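EF-P arginine 32 rhamnosyl-transferase (Pseudomonas putida KT2440, PDB 5NV8) is a bacterial glycosyltransferase of the EarP rhamnosyltransferase family. Local coordinates at residues A[272-285]-A[291-303]. Residues are numbered along the deposited sequence; the frame is centred on the assembly and turned at random.
Sequences DRLLWSCDFNAVRG and RAQWAGQPMLWHI. With TRH (2'-deoxy-thymidine-beta-L-rhamnose), chain B.
Strands 280-284 and 299-302 are the parallel pair of a beta-alpha-beta unit, linked by helix 287-295, and they form the edge of a sheet whose next strand inward is 199-203. N281 N donates to P298 O, L300 N to N281 O, and V283 N to L300 O at 2.8 Å. On the helix side, A292 CB packs against both methyls of V283, 3.7 Å from V283 CG2, while A295 CB sits between L275 CB and the indole edge of W276 at CD1. On the other face the F280 side chain runs obliquely to L300, with CG anti to the backbone N (chi1 -172°), and its CZ lies 3.5 Å from L300 CB.

N281 ND2 reaches L275 O and a water that also bonds A292 O and Q297 O, and N281 OD1 takes S202 OG. The bent Q297 chain lets NE2 donate to C278 O at 3.2 Å, with the oxygen nearly in the plane of the Q297 amide. D272 OD2 meets the edge of the R291 guanidinium through NH1 in a weak 3.3 Å salt bridge; R291 NH2 has its firmer partner in E166. A second water joins D272 OD1 to R291 O.

At the C-terminal end of the strands W301 NE1 donates to G285 O, 3.2 Å away. There R284 extends to TRH, its NH2 giving a nearly straight 2.8 Å bond (170°) to O3P, and G285 CA packs against OPP. The arginine's positive charge probably offsets the negative charge of the diphosphate, and the parallel pairing sets R284 and G285, at the end of the strand, beside the ligand's phosphates.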
loop_
_atom_site.group_PDB
_atom_site.type_symbol
_atom_site.label_atom_id
_atom_site.label_comp_id
_atom_site.label_asym_id
_atom_site.label_seq_id
_atom_site.Cartn_x
_atom_site.Cartn_y
_atom_site.Cartn_z
ATOM N N ASP A 272 -4.127 7.472 -0.722
ATOM C CA ASP A 272 -3.647 7.682 0.641
ATOM C C ASP A 272 -4.793 8.074 1.566
ATOM O O ASP A 272 -4.893 7.572 2.691
ATOM C CB ASP A 272 -2.557 8.756 0.664
ATOM C CG ASP A 272 -1.212 8.240 0.187
ATOM O OD1 ASP A 272 -0.880 7.068 0.470
ATOM O OD2 ASP A 272 -0.483 9.014 -0.470
ATOM N N ARG A 273 -5.663 8.977 1.106
ATOM C CA ARG A 273 -6.827 9.358 1.899
ATOM C C ARG A 273 -7.725 8.156 2.163
ATOM O O ARG A 273 -8.314 8.036 3.243
ATOM C CB ARG A 273 -7.605 10.470 1.191
ATOM C CG ARG A 273 -6.739 11.591 0.618
ATOM C CD ARG A 273 -7.416 12.953 0.743
ATOM N NE ARG A 273 -8.239 13.273 -0.424
ATOM C CZ ARG A 273 -9.177 14.216 -0.445
ATOM N NH1 ARG A 273 -9.418 14.939 0.640
ATOM N NH2 ARG A 273 -9.877 14.437 -1.550
ATOM N N LEU A 274 -7.835 7.253 1.187
ATOM C CA LEU A 274 -8.578 6.014 1.399
ATOM C C LEU A 274 -7.963 5.194 2.526
ATOM O O LEU A 274 -8.661 4.778 3.458
ATOM C CB LEU A 274 -8.622 5.201 0.105
ATOM C CG LEU A 274 -9.589 4.013 0.083
ATOM C CD1 LEU A 274 -10.993 4.450 0.471
ATOM C CD2 LEU A 274 -9.593 3.347 -1.280
ATOM N N LEU A 275 -6.648 4.958 2.459
ATOM C CA LEU A 275 -5.980 4.172 3.494
ATOM C C LEU A 275 -6.143 4.812 4.868
ATOM O O LEU A 275 -6.419 4.120 5.854
ATOM C CB LEU A 275 -4.497 4.008 3.157
ATOM C CG LEU A 275 -4.140 3.237 1.883
ATOM C CD1 LEU A 275 -2.636 3.271 1.647
ATOM C CD2 LEU A 275 -4.641 1.799 1.954
ATOM N N TRP A 276 -5.983 6.137 4.950
ATOM C CA TRP A 276 -6.124 6.837 6.221
ATOM C C TRP A 276 -7.545 6.770 6.770
ATOM O O TRP A 276 -7.738 6.962 7.975
ATOM C CB TRP A 276 -5.704 8.302 6.067
ATOM C CG TRP A 276 -4.324 8.496 5.506
ATOM C CD1 TRP A 276 -3.321 7.570 5.452
ATOM C CD2 TRP A 276 -3.795 9.693 4.916
ATOM N NE1 TRP A 276 -2.203 8.116 4.869
ATOM C CE2 TRP A 276 -2.468 9.417 4.529
ATOM C CE3 TRP A 276 -4.315 10.971 4.679
ATOM C CZ2 TRP A 276 -1.654 10.370 3.921
ATOM C CZ3 TRP A 276 -3.504 11.916 4.075
ATOM C CH2 TRP A 276 -2.188 11.611 3.704
ATOM N N SER A 277 -8.538 6.497 5.921
ATOM C CA SER A 277 -9.937 6.561 6.327
ATOM C C SER A 277 -10.462 5.253 6.904
ATOM O O SER A 277 -11.379 5.281 7.734
ATOM C CB SER A 277 -10.801 6.979 5.135
ATOM O OG SER A 277 -10.679 8.373 4.888
ATOM N N CYS A 278 -9.902 4.119 6.500
ATOM C CA CYS A 278 -10.412 2.807 6.868
ATOM C C CYS A 278 -9.715 2.277 8.121
ATOM O O CYS A 278 -8.588 2.657 8.445
ATOM C CB CYS A 278 -10.218 1.821 5.712
ATOM S SG CYS A 278 -10.837 2.373 4.124
ATOM N N ASP A 279 -10.401 1.371 8.820
ATOM C CA ASP A 279 -9.848 0.752 10.016
ATOM C C ASP A 279 -8.991 -0.470 9.709
ATOM O O ASP A 279 -8.300 -0.964 10.608
ATOM C CB ASP A 279 -10.976 0.365 10.978
ATOM C CG ASP A 279 -11.931 1.513 11.239
ATOM O OD1 ASP A 279 -11.475 2.568 11.732
ATOM O OD2 ASP A 279 -13.133 1.366 10.935
ATOM N N PHE A 280 -9.018 -0.962 8.471
ATOM C CA PHE A 280 -8.202 -2.096 8.054
ATOM C C PHE A 280 -7.966 -1.988 6.555
ATOM O O PHE A 280 -8.919 -1.816 5.789
ATOM C CB PHE A 280 -8.880 -3.426 8.398
ATOM C CG PHE A 280 -8.010 -4.629 8.166
ATOM C CD1 PHE A 280 -6.973 -4.928 9.036
ATOM C CD2 PHE A 280 -8.233 -5.465 7.082
ATOM C CE1 PHE A 280 -6.170 -6.036 8.827
ATOM C CE2 PHE A 280 -7.435 -6.575 6.868
ATOM C CZ PHE A 280 -6.401 -6.860 7.742
ATOM N N ASN A 281 -6.707 -2.085 6.140
ATOM C CA ASN A 281 -6.329 -1.879 4.746
ATOM C C ASN A 281 -5.616 -3.115 4.217
ATOM O O ASN A 281 -4.530 -3.461 4.693
ATOM C CB ASN A 281 -5.439 -0.643 4.597
ATOM C CG ASN A 281 -6.160 0.641 4.967
ATOM O OD1 ASN A 281 -7.063 1.088 4.257
ATOM N ND2 ASN A 281 -5.747 1.251 6.071
ATOM N N ALA A 282 -6.215 -3.763 3.223
ATOM C CA ALA A 282 -5.615 -4.914 2.560
ATOM C C ALA A 282 -4.957 -4.432 1.271
ATOM O O ALA A 282 -5.647 -4.048 0.322
ATOM C CB ALA A 282 -6.665 -5.988 2.280
ATOM N N VAL A 283 -3.624 -4.448 1.240
ATOM C CA VAL A 283 -2.873 -3.963 0.085
ATOM C C VAL A 283 -2.105 -5.112 -0.554
ATOM O O VAL A 283 -2.257 -6.273 -0.159
ATOM C CB VAL A 283 -1.918 -2.819 0.476
ATOM C CG1 VAL A 283 -2.681 -1.503 0.581
ATOM C CG2 VAL A 283 -1.207 -3.146 1.781
ATOM N N ARG A 284 -1.265 -4.794 -1.535
ATOM C CA ARG A 284 -0.558 -5.808 -2.306
ATOM C C ARG A 284 0.693 -5.185 -2.912
ATOM O O ARG A 284 0.956 -3.988 -2.761
ATOM C CB ARG A 284 -1.454 -6.376 -3.407
ATOM C CG ARG A 284 -1.695 -5.372 -4.517
ATOM C CD ARG A 284 -2.255 -6.002 -5.770
ATOM N NE ARG A 284 -1.923 -5.205 -6.947
ATOM C CZ ARG A 284 -2.643 -5.188 -8.062
ATOM N NH1 ARG A 284 -3.742 -5.924 -8.151
ATOM N NH2 ARG A 284 -2.269 -4.431 -9.084
ATOM N N GLY A 285 1.462 -6.017 -3.607
ATOM C CA GLY A 285 2.525 -5.508 -4.460
ATOM C C GLY A 285 3.632 -4.838 -3.674
ATOM O O GLY A 285 4.120 -5.361 -2.666
ATOM N N ARG A 291 2.677 2.213 1.509
ATOM C CA ARG A 291 1.733 3.293 1.777
ATOM C C ARG A 291 0.820 2.956 2.951
ATOM O O ARG A 291 0.524 3.821 3.783
ATOM C CB ARG A 291 0.906 3.583 0.527
ATOM C CG ARG A 291 1.694 4.241 -0.588
ATOM C CD ARG A 291 1.834 5.723 -0.326
ATOM N NE ARG A 291 3.203 6.095 -0.003
ATOM C CZ ARG A 291 3.608 7.346 0.180
ATOM N NH1 ARG A 291 2.741 8.346 0.075
ATOM N NH2 ARG A 291 4.878 7.595 0.467
ATOM N N ALA A 292 0.367 1.704 3.037
ATOM C CA ALA A 292 -0.491 1.311 4.149
ATOM C C ALA A 292 0.280 1.260 5.461
ATOM O O ALA A 292 -0.314 1.428 6.531
ATOM C CB ALA A 292 -1.146 -0.040 3.860
ATOM N N GLN A 293 1.594 1.023 5.402
ATOM C CA GLN A 293 2.398 1.061 6.619
ATOM C C GLN A 293 2.488 2.481 7.168
ATOM O O GLN A 293 2.396 2.687 8.384
ATOM C CB GLN A 293 3.790 0.481 6.352
ATOM C CG GLN A 293 3.790 -1.022 6.064
ATOM C CD GLN A 293 5.164 -1.572 5.710
ATOM O OE1 GLN A 293 6.061 -1.620 6.550
ATOM N NE2 GLN A 293 5.330 -1.992 4.460
ATOM N N TRP A 294 2.656 3.473 6.288
ATOM C CA TRP A 294 2.605 4.866 6.717
ATOM C C TRP A 294 1.213 5.275 7.180
ATOM O O TRP A 294 1.093 6.200 7.989
ATOM C CB TRP A 294 3.063 5.799 5.592
ATOM C CG TRP A 294 4.441 5.507 5.042
ATOM C CD1 TRP A 294 4.795 5.451 3.726
ATOM C CD2 TRP A 294 5.641 5.241 5.790
ATOM N NE1 TRP A 294 6.133 5.167 3.605
ATOM C CE2 TRP A 294 6.675 5.033 4.856
ATOM C CE3 TRP A 294 5.940 5.160 7.154
ATOM C CZ2 TRP A 294 7.984 4.746 5.242
ATOM C CZ3 TRP A 294 7.236 4.873 7.534
ATOM C CH2 TRP A 294 8.243 4.670 6.582
ATOM N N ALA A 295 0.163 4.602 6.694
ATOM C CA ALA A 295 -1.193 4.912 7.139
ATOM C C ALA A 295 -1.386 4.626 8.626
ATOM O O ALA A 295 -2.221 5.269 9.274
ATOM C CB ALA A 295 -2.214 4.127 6.315
ATOM N N GLY A 296 -0.642 3.668 9.179
ATOM C CA GLY A 296 -0.670 3.410 10.604
ATOM C C GLY A 296 -1.822 2.564 11.112
ATOM O O GLY A 296 -1.905 2.337 12.325
ATOM N N GLN A 297 -2.707 2.086 10.239
ATOM C CA GLN A 297 -3.831 1.256 10.650
ATOM C C GLN A 297 -3.512 -0.220 10.453
ATOM O O GLN A 297 -2.585 -0.571 9.717
ATOM C CB GLN A 297 -5.087 1.627 9.851
ATOM C CG GLN A 297 -5.390 3.113 9.829
ATOM C CD GLN A 297 -6.002 3.599 11.128
ATOM O OE1 GLN A 297 -5.297 3.821 12.113
ATOM N NE2 GLN A 297 -7.321 3.772 11.135
ATOM N N PRO A 298 -4.246 -1.118 11.117
ATOM C CA PRO A 298 -4.061 -2.552 10.863
ATOM C C PRO A 298 -4.214 -2.865 9.381
ATOM O O PRO A 298 -5.069 -2.302 8.695
ATOM C CB PRO A 298 -5.170 -3.203 11.696
ATOM C CG PRO A 298 -5.390 -2.256 12.813
ATOM C CD PRO A 298 -5.177 -0.877 12.235
ATOM N N MET A 299 -3.371 -3.766 8.882
ATOM C CA MET A 299 -3.254 -3.963 7.446
ATOM C C MET A 299 -3.070 -5.439 7.115
ATOM O O MET A 299 -2.899 -6.287 7.994
ATOM C CB MET A 299 -2.084 -3.159 6.866
ATOM C CG MET A 299 -0.831 -3.204 7.721
ATOM S SD MET A 299 0.416 -2.035 7.165
ATOM C CE MET A 299 0.707 -2.657 5.516
ATOM N N LEU A 300 -3.095 -5.727 5.816
ATOM C CA LEU A 300 -2.875 -7.067 5.292
ATOM C C LEU A 300 -2.164 -6.950 3.951
ATOM O O LEU A 300 -2.425 -6.018 3.186
ATOM C CB LEU A 300 -4.196 -7.825 5.135
ATOM C CG LEU A 300 -4.108 -9.298 4.732
ATOM C CD1 LEU A 300 -3.115 -10.043 5.612
ATOM C CD2 LEU A 300 -5.489 -9.945 4.803
ATOM N N TRP A 301 -1.274 -7.900 3.673
ATOM C CA TRP A 301 -0.422 -7.874 2.492
ATOM C C TRP A 301 -0.684 -9.101 1.632
ATOM O O TRP A 301 -0.877 -10.205 2.149
ATOM C CB TRP A 301 1.055 -7.821 2.893
ATOM C CG TRP A 301 2.019 -7.599 1.762
ATOM C CD1 TRP A 301 1.770 -6.979 0.570
ATOM C CD2 TRP A 301 3.398 -7.987 1.731
ATOM N NE1 TRP A 301 2.907 -6.965 -0.203
ATOM C CE2 TRP A 301 3.920 -7.576 0.487
ATOM C CE3 TRP A 301 4.240 -8.646 2.633
ATOM C CZ2 TRP A 301 5.245 -7.801 0.124
ATOM C CZ3 TRP A 301 5.556 -8.868 2.271
ATOM C CH2 TRP A 301 6.046 -8.448 1.026
ATOM N N HIS A 302 -0.691 -8.899 0.318
ATOM C CA HIS A 302 -0.864 -9.978 -0.653
ATOM C C HIS A 302 0.286 -9.886 -1.652
ATOM O O HIS A 302 0.280 -9.020 -2.534
ATOM C CB HIS A 302 -2.219 -9.882 -1.347
ATOM C CG HIS A 302 -2.571 -11.091 -2.153
ATOM N ND1 HIS A 302 -3.378 -11.033 -3.269
ATOM C CD2 HIS A 302 -2.226 -12.392 -2.006
ATOM C CE1 HIS A 302 -3.517 -12.246 -3.773
ATOM N NE2 HIS A 302 -2.829 -13.089 -3.024
ATOM N N ILE A 303 1.269 -10.772 -1.518
ATOM C CA ILE A 303 2.484 -10.710 -2.324
ATOM C C ILE A 303 2.299 -11.572 -3.570
ATOM O O ILE A 303 2.212 -12.799 -3.480
ATOM C CB ILE A 303 3.718 -11.142 -1.519
ATOM C CG1 ILE A 303 4.917 -11.355 -2.444
ATOM C CG2 ILE A 303 3.429 -12.389 -0.685
ATOM C CD1 ILE A 303 5.413 -10.083 -3.100
HETATM O O4P TRH B . 0.531 -5.353 -7.572
HETATM P P2 TRH B . 1.055 -3.971 -7.712
HETATM O O3P TRH B . 0.242 -3.123 -8.824
HETATM O O1 TRH B . 2.617 -3.938 -8.106
HETATM C C1 TRH B . 3.299 -5.196 -8.289
HETATM C C2 TRH B . 4.801 -4.975 -8.519
HETATM O O2 TRH B . 5.039 -3.789 -9.279
HETATM C C3 TRH B . 5.392 -6.146 -9.313
HETATM O O3 TRH B . 5.123 -5.962 -10.709
HETATM C C4 TRH B . 4.749 -7.438 -8.854
HETATM O O4 TRH B . 4.957 -7.589 -7.437
HETATM O OPP TRH B . 0.880 -3.151 -6.330
HETATM P P TRH B . 1.696 -1.793 -6.106
HETATM O O1P TRH B . 3.169 -1.975 -6.105
HETATM O O2P TRH B . 1.178 -1.148 -4.720
HETATM O "O5'" TRH B . 1.207 -0.752 -7.232
HETATM C "C5'" TRH B . -0.054 -0.100 -7.098
HETATM C "C4'" TRH B . 0.125 1.364 -7.463
HETATM O "O4'" TRH B . -1.189 1.855 -7.846
HETATM C "C3'" TRH B . 0.478 2.141 -6.211
HETATM O "O3'" TRH B . 0.895 3.463 -6.574
HETATM C "C2'" TRH B . -0.897 2.212 -5.587
HETATM C "C1'" TRH B . -1.547 2.805 -6.813
HETATM N N11 TRH B . -3.016 2.950 -6.722
HETATM C C21 TRH B . -3.559 4.136 -7.025
HETATM O O21 TRH B . -2.845 5.080 -7.357
HETATM N N31 TRH B . -4.938 4.313 -6.965
HETATM C C41 TRH B . -5.773 3.265 -6.593
HETATM O O41 TRH B . -6.988 3.449 -6.546
HETATM C C51 TRH B . -5.215 2.033 -6.283
HETATM C C5A TRH B . -6.040 0.979 -5.912
HETATM C C61 TRH B . -3.834 1.867 -6.349
HETATM O O HOH W 1 -0.645 6.092 2.931
HETATM O O HOH W 2 -3.005 0.904 6.890
#